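Local coordinates for 6-phosphogluconate dehydrogenase, NAD-binding (Geobacter metallireducens, PDB 3PEF), which binds NADP+ and reduces succinic semialdehyde, probably to gamma-hydroxybutyrate, as a member of the beta-hydroxyacid dehydrogenase family, at residues E72-C75 with G80-E83; A100-I105 with F116-V121. The protein carries 2 engineered substitutions. One frame throughout, in Å; residues are numbered along the deposited sequence. Where two conformers were deposited one is given.

Both contacts lie in the N-terminal Rossmann-type NADP-binding domain and follow one another along the chain without nesting or crossing. Contact 1 closes a short loop, with four residues between its segments. It joins the C-terminal end of helix 68-76 to segment 80-83. The chain then runs through strand 90-93 into helix 99-111. Contact 2 closes a longer loop of ten residues, taken up mostly by the rest of helix 99-111, which packs on strand 115-122. The two contacts meet between helices 68-76 and 99-111. There C75 SG packs on I105 CG2, 3.8 Å apart. In one of its two conformers R104 also forms a salt bridge with E72.

Contact 1 (E72-C75 with G80-E83); sequences EEVC and GVLE. With NAP (NADP nicotinamide-adenine-dinucleotide phosphate), chain I.
V74 and V81 meet through one methyl each, CG1 of V74 and CG2 of V81, 3.9 Å apart, and the two side chains cross at a slant. The methyls of V74 divide the work. CG1 is anti to the backbone N (chi1 170°) and meets V81. CG2 lies beside that N and approaches C2A of the NADP+ adenine at 3.6 Å. V74 therefore touches both segment 80-83 and the cofactor.

C75 and L82 form the second pair. The C75 sulfur is anti to its backbone N (chi1 176°) and sits near both ends of the L82 fork. SG is 3.8 Å from CD1 of L82, and CD2 is nearly as close. CB of L82 also lies against the carbonyl oxygen of C75.

Two backbone bonds fix this register. V81 N donates to V74 O at 2.9 Å, and L82 N donates to C75 O at 3.1 Å. Both are nearly straight. They use carbonyls at the C-terminal end of helix 68-76, so segment 80-83 is tied to the last turn of that helix. G80 packs closely at the V74 carbonyl, its CA 3.2 Å from V74 O.

E73 turns away from the second segment and serves the cofactor. Its extended chain brings OE1 to the adenine amino group, which donates from N6A over 2.8 Å with an angle of 170° at the hydrogen. E73 binds NADP+, as does L65, which packs against V74.

V74 and V81 both also touch I7 of strand 3-7 and Y91 of strand 90-93. L82 packs on A108 and V109 of helix 99-111. The contact thus lies in the crossover from strand 60-63 to strand 90-93.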
loop_
_atom_site.group_PDB
_atom_site.type_symbol
_atom_site.label_atom_id
_atom_site.label_comp_id
_atom_site.label_asym_id
_atom_site.label_seq_id
_atom_site.Cartn_x
_atom_site.Cartn_y
_atom_site.Cartn_z
ATOM N N GLU A 72 8.293 8.293 -28.931
ATOM C CA GLU A 72 9.666 8.710 -29.231
ATOM C C GLU A 72 10.226 7.996 -30.451
ATOM O O GLU A 72 10.873 8.607 -31.297
ATOM C CB GLU A 72 10.581 8.517 -28.028
ATOM C CG GLU A 72 10.534 9.681 -27.043
ATOM C CD GLU A 72 11.425 9.469 -25.829
ATOM O OE1 GLU A 72 12.019 8.375 -25.709
ATOM O OE2 GLU A 72 11.533 10.397 -24.994
ATOM N N GLU A 73 9.977 6.700 -30.553
ATOM C CA GLU A 73 10.450 5.975 -31.724
ATOM C C GLU A 73 9.871 6.586 -33.008
ATOM O O GLU A 73 10.577 6.791 -33.987
ATOM C CB GLU A 73 10.120 4.483 -31.632
ATOM C CG GLU A 73 10.646 3.698 -32.818
ATOM C CD GLU A 73 10.601 2.193 -32.611
ATOM O OE1 GLU A 73 9.792 1.722 -31.780
ATOM O OE2 GLU A 73 11.379 1.483 -33.291
ATOM N N VAL A 74 8.587 6.908 -32.988
ATOM C CA VAL A 74 7.952 7.481 -34.163
ATOM C C VAL A 74 8.507 8.864 -34.480
ATOM O O VAL A 74 8.666 9.223 -35.647
ATOM C CB VAL A 74 6.406 7.541 -34.007
ATOM C CG1 VAL A 74 5.781 8.358 -35.134
ATOM C CG2 VAL A 74 5.822 6.135 -33.982
ATOM N N CYS A 75 8.814 9.640 -33.445
ATOM C CA CYS A 75 9.355 10.974 -33.666
ATOM C C CYS A 75 10.824 10.941 -34.100
ATOM O O CYS A 75 11.190 11.536 -35.119
ATOM C CB CYS A 75 9.192 11.843 -32.411
ATOM S SG CYS A 75 9.939 13.508 -32.569
ATOM N N GLY A 80 11.261 8.733 -39.368
ATOM C CA GLY A 80 10.359 9.278 -38.372
ATOM C C GLY A 80 9.840 10.666 -38.676
ATOM O O GLY A 80 10.192 11.272 -39.690
ATOM N N VAL A 81 8.998 11.171 -37.779
ATOM C CA VAL A 81 8.375 12.471 -37.947
ATOM C C VAL A 81 9.418 13.572 -38.187
ATOM O O VAL A 81 9.251 14.413 -39.063
ATOM C CB VAL A 81 7.489 12.808 -36.736
ATOM C CG1 VAL A 81 7.080 14.301 -36.741
ATOM C CG2 VAL A 81 6.263 11.904 -36.731
ATOM N N LEU A 82 10.499 13.548 -37.419
ATOM C CA LEU A 82 11.538 14.578 -37.515
ATOM C C LEU A 82 12.204 14.619 -38.902
ATOM O O LEU A 82 12.597 15.678 -39.379
ATOM C CB LEU A 82 12.591 14.361 -36.419
ATOM C CG LEU A 82 12.729 15.402 -35.297
ATOM C CD1 LEU A 82 11.424 16.106 -34.978
ATOM C CD2 LEU A 82 13.357 14.809 -34.041
ATOM N N GLU A 83 12.318 13.470 -39.554
ATOM C CA GLU A 83 12.875 13.429 -40.906
ATOM C C GLU A 83 11.987 14.137 -41.936
ATOM O O GLU A 83 12.449 14.516 -43.015
ATOM C CB GLU A 83 13.114 11.982 -41.342
ATOM C CG GLU A 83 14.262 11.273 -40.631
ATOM C CD GLU A 83 14.645 9.949 -41.297
ATOM O OE1 GLU A 83 14.164 9.674 -42.420
ATOM O OE2 GLU A 83 15.435 9.186 -40.701
HETATM P PA NAP I . -3.677 0.204 -28.870
HETATM O O1A NAP I . -2.865 -0.847 -28.218
HETATM O O2A NAP I . -4.900 -0.274 -29.542
HETATM O O5B NAP I . -2.784 1.016 -29.923
HETATM C C5B NAP I . -1.435 1.289 -29.657
HETATM C C4B NAP I . -0.862 1.918 -30.915
HETATM O O4B NAP I . 0.489 2.245 -30.673
HETATM C C3B NAP I . -0.872 0.934 -32.082
HETATM O O3B NAP I . -1.117 1.708 -33.233
HETATM C C2B NAP I . 0.559 0.435 -32.104
HETATM O O2B NAP I . 1.014 -0.015 -33.353
HETATM C C1B NAP I . 1.277 1.712 -31.710
HETATM N N9A NAP I . 2.654 1.434 -31.277
HETATM C C8A NAP I . 3.035 0.797 -30.122
HETATM N N7A NAP I . 4.386 0.727 -30.104
HETATM C C5A NAP I . 4.861 1.295 -31.230
HETATM C C6A NAP I . 6.153 1.496 -31.687
HETATM N N6A NAP I . 7.184 1.075 -30.967
HETATM N N1A NAP I . 6.349 2.114 -32.893
HETATM C C2A NAP I . 5.264 2.547 -33.636
HETATM N N3A NAP I . 3.978 2.352 -33.168
HETATM C C4A NAP I . 3.785 1.742 -31.980
HETATM O O3 NAP I . -4.063 1.242 -27.727
HETATM P PN NAP I . -4.985 2.529 -27.771
HETATM O O1N NAP I . -6.015 2.423 -26.724
HETATM O O2N NAP I . -5.402 2.844 -29.152
HETATM O O5D NAP I . -3.813 3.515 -27.271
HETATM C C5D NAP I . -3.392 4.666 -27.954
HETATM C C4D NAP I . -3.144 5.738 -26.894
HETATM O O4D NAP I . -4.348 6.273 -26.398
HETATM C C3D NAP I . -2.457 5.175 -25.667
HETATM O O3D NAP I . -1.552 6.177 -25.255
HETATM C C2D NAP I . -3.576 4.985 -24.654
HETATM O O2D NAP I . -3.079 5.081 -23.348
HETATM C C1D NAP I . -4.429 6.183 -24.989
HETATM N N1N NAP I . -5.862 6.143 -24.622
HETATM C C2N NAP I . -6.576 4.984 -24.706
HETATM C C3N NAP I . -7.937 4.973 -24.410
HETATM C C7N NAP I . -8.728 3.707 -24.553
HETATM O O7N NAP I . -9.909 3.624 -23.835
HETATM N N7N NAP I . -8.326 2.677 -25.317
HETATM C C4N NAP I . -8.585 6.151 -24.024
HETATM C C5N NAP I . -7.852 7.334 -23.971
HETATM C C6N NAP I . -6.493 7.326 -24.287
HETATM P P2B NAP I . 0.704 -1.529 -33.871
HETATM O O1X NAP I . 1.751 -1.813 -34.938
HETATM O O2X NAP I . 0.832 -2.465 -32.714
HETATM O O3X NAP I . -0.692 -1.600 -34.423
#

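Contact 2 (A100-I105 with F116-V121); sequences ATSQRI and FLEAPV. With EDO (1,2-ethanediol), chain N.
The ring of F116 is approached from helix 99-111 by two groups, both at a slant to its plane. I105 brings its CG2 methyl to CE1 at 3.6 Å. The carbonyl oxygen of S102 comes to CE2 at 3.4 Å. At the ring edge, near the plane, lies C1 of an ethanediol molecule, probably from the crystallisation liquor. Its O1 also donates a hydrogen bond to the backbone oxygen of F116, 2.8 Å away. CG of F116 is anti to the backbone N (chi1 180°), which carries the ring out from the strand to the helix. The ring reaches both I105 and S102, one helical turn apart.

The second flat group is the E118 carboxylate. Extended beyond CG, the E118 chain carries it to S102. S102 OG lies within hydrogen-bonding distance of OE2 of E118, at 2.8 Å, and CB of S102 is also close to that oxygen. P99 O is also within reach, so which of the two acceptors takes the hydroxyl proton is not settled. The other carboxylate oxygen, OE1, accepts from the backbone amides of G165 and A168, which fix its position. The E118 side chain lies about 7 Å from that of K171, predicted to be the active-site lysine, whose NZ is hydrogen-bonded to V121 O.

The axes of the short segments 100-105 and 116-118 run nearly antiparallel (165°), 9.0 Å apart at their closest. This is the return half of the beta-alpha-beta crossover from strand 90-93 through helix 99-111 to strand 115-122. Strand 115-122 lies in the sheet between strands 90-93 and 133-139, and I105 also touches A71 of helix 68-76.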
loop_
_atom_site.group_PDB
_atom_site.type_symbol
_atom_site.label_atom_id
_atom_site.label_comp_id
_atom_site.label_asym_id
_atom_site.label_seq_id
_atom_site.Cartn_x
_atom_site.Cartn_y
_atom_site.Cartn_z
ATOM N N ALA A 100 7.603 15.190 -19.793
ATOM C CA ALA A 100 8.936 15.425 -20.338
ATOM C C ALA A 100 9.069 14.828 -21.742
ATOM O O ALA A 100 9.786 15.360 -22.601
ATOM C CB ALA A 100 10.000 14.888 -19.407
ATOM N N THR A 101 8.372 13.722 -21.993
ATOM C CA THR A 101 8.384 13.161 -23.337
ATOM C C THR A 101 7.754 14.108 -24.355
ATOM O O THR A 101 8.347 14.395 -25.390
ATOM C CB THR A 101 7.657 11.817 -23.387
ATOM O OG1 THR A 101 8.400 10.871 -22.622
ATOM C CG2 THR A 101 7.525 11.338 -24.816
ATOM N N SER A 102 6.558 14.606 -24.065
ATOM C CA SER A 102 5.898 15.472 -25.032
ATOM C C SER A 102 6.683 16.776 -25.243
ATOM O O SER A 102 6.763 17.285 -26.360
ATOM C CB SER A 102 4.453 15.752 -24.635
ATOM O OG SER A 102 4.410 16.519 -23.458
ATOM N N GLN A 103 7.295 17.299 -24.183
ATOM C CA GLN A 103 8.096 18.515 -24.324
ATOM C C GLN A 103 9.329 18.279 -25.212
ATOM O O GLN A 103 9.672 19.110 -26.055
ATOM C CB GLN A 103 8.506 19.053 -22.948
ATOM C CG GLN A 103 7.343 19.584 -22.122
ATOM C CD GLN A 103 7.725 19.848 -20.671
ATOM O OE1 GLN A 103 8.669 19.266 -20.148
ATOM N NE2 GLN A 103 6.985 20.732 -20.019
ATOM N N ARG A 104 9.975 17.137 -24.996
ATOM C CA ARG A 104 11.126 16.681 -25.770
ATOM C C ARG A 104 10.784 16.647 -27.262
ATOM O O ARG A 104 11.503 17.181 -28.120
ATOM C CB ARG A 104 11.465 15.267 -25.280
ATOM C CG ARG A 104 12.805 14.677 -25.673
ATOM C CD ARG A 104 13.013 13.339 -24.930
ATOM N NE ARG A 104 13.143 13.543 -23.487
ATOM C CZ ARG A 104 12.498 12.858 -22.546
ATOM N NH1 ARG A 104 11.651 11.888 -22.866
ATOM N NH2 ARG A 104 12.706 13.149 -21.269
ATOM N N ILE A 105 9.674 15.982 -27.567
ATOM C CA ILE A 105 9.223 15.878 -28.932
ATOM C C ILE A 105 8.933 17.258 -29.529
ATOM O O ILE A 105 9.391 17.592 -30.630
ATOM C CB ILE A 105 7.962 14.997 -29.021
ATOM C CG1 ILE A 105 8.337 13.527 -28.808
ATOM C CG2 ILE A 105 7.299 15.185 -30.360
ATOM C CD1 ILE A 105 7.147 12.640 -28.423
ATOM N N PHE A 116 4.222 22.168 -32.882
ATOM C CA PHE A 116 3.812 21.028 -32.067
ATOM C C PHE A 116 2.750 21.329 -31.014
ATOM O O PHE A 116 2.786 22.376 -30.372
ATOM C CB PHE A 116 5.019 20.396 -31.388
ATOM C CG PHE A 116 4.670 19.226 -30.529
ATOM C CD1 PHE A 116 4.461 17.981 -31.090
ATOM C CD2 PHE A 116 4.520 19.374 -29.159
ATOM C CE1 PHE A 116 4.125 16.903 -30.295
ATOM C CE2 PHE A 116 4.199 18.302 -28.363
ATOM C CZ PHE A 116 4.004 17.061 -28.931
ATOM N N LEU A 117 1.829 20.378 -30.837
ATOM C CA LEU A 117 0.711 20.475 -29.894
ATOM C C LEU A 117 0.568 19.083 -29.299
ATOM O O LEU A 117 0.536 18.104 -30.037
ATOM C CB LEU A 117 -0.581 20.782 -30.665
ATOM C CG LEU A 117 -1.763 21.704 -30.281
ATOM C CD1 LEU A 117 -3.109 21.059 -30.619
ATOM C CD2 LEU A 117 -1.767 22.276 -28.855
ATOM N N GLU A 118 0.489 18.962 -27.985
ATOM C CA GLU A 118 0.083 17.674 -27.422
ATOM C C GLU A 118 -1.404 17.756 -27.208
ATOM O O GLU A 118 -1.903 18.811 -26.849
ATOM C CB GLU A 118 0.772 17.378 -26.096
ATOM C CG GLU A 118 0.381 18.315 -24.969
ATOM C CD GLU A 118 1.031 17.929 -23.652
ATOM O OE1 GLU A 118 0.943 18.710 -22.686
ATOM O OE2 GLU A 118 1.636 16.840 -23.576
ATOM N N ALA A 119 -2.125 16.664 -27.439
ATOM C CA ALA A 119 -3.551 16.664 -27.120
ATOM C C ALA A 119 -4.062 15.286 -26.740
ATOM O O ALA A 119 -4.819 14.676 -27.492
ATOM C CB ALA A 119 -4.368 17.269 -28.281
ATOM N N PRO A 120 -3.654 14.786 -25.555
ATOM C CA PRO A 120 -4.180 13.499 -25.087
ATOM C C PRO A 120 -5.671 13.643 -24.810
ATOM O O PRO A 120 -6.162 14.772 -24.680
ATOM C CB PRO A 120 -3.420 13.268 -23.779
ATOM C CG PRO A 120 -3.160 14.669 -23.265
ATOM C CD PRO A 120 -2.861 15.471 -24.521
ATOM N N VAL A 121 -6.381 12.524 -24.719
ATOM C CA VAL A 121 -7.834 12.572 -24.623
ATOM C C VAL A 121 -8.374 11.797 -23.434
ATOM O O VAL A 121 -7.730 10.878 -22.916
ATOM C CB VAL A 121 -8.530 12.035 -25.918
ATOM C CG1 VAL A 121 -7.949 12.682 -27.135
ATOM C CG2 VAL A 121 -8.404 10.515 -26.027
HETATM C C1 EDO N . 5.540 23.457 -28.633
HETATM O O1 EDO N . 5.103 23.920 -29.911
HETATM C C2 EDO N . 6.970 22.932 -28.700
HETATM O O2 EDO N . 7.404 22.679 -27.360
#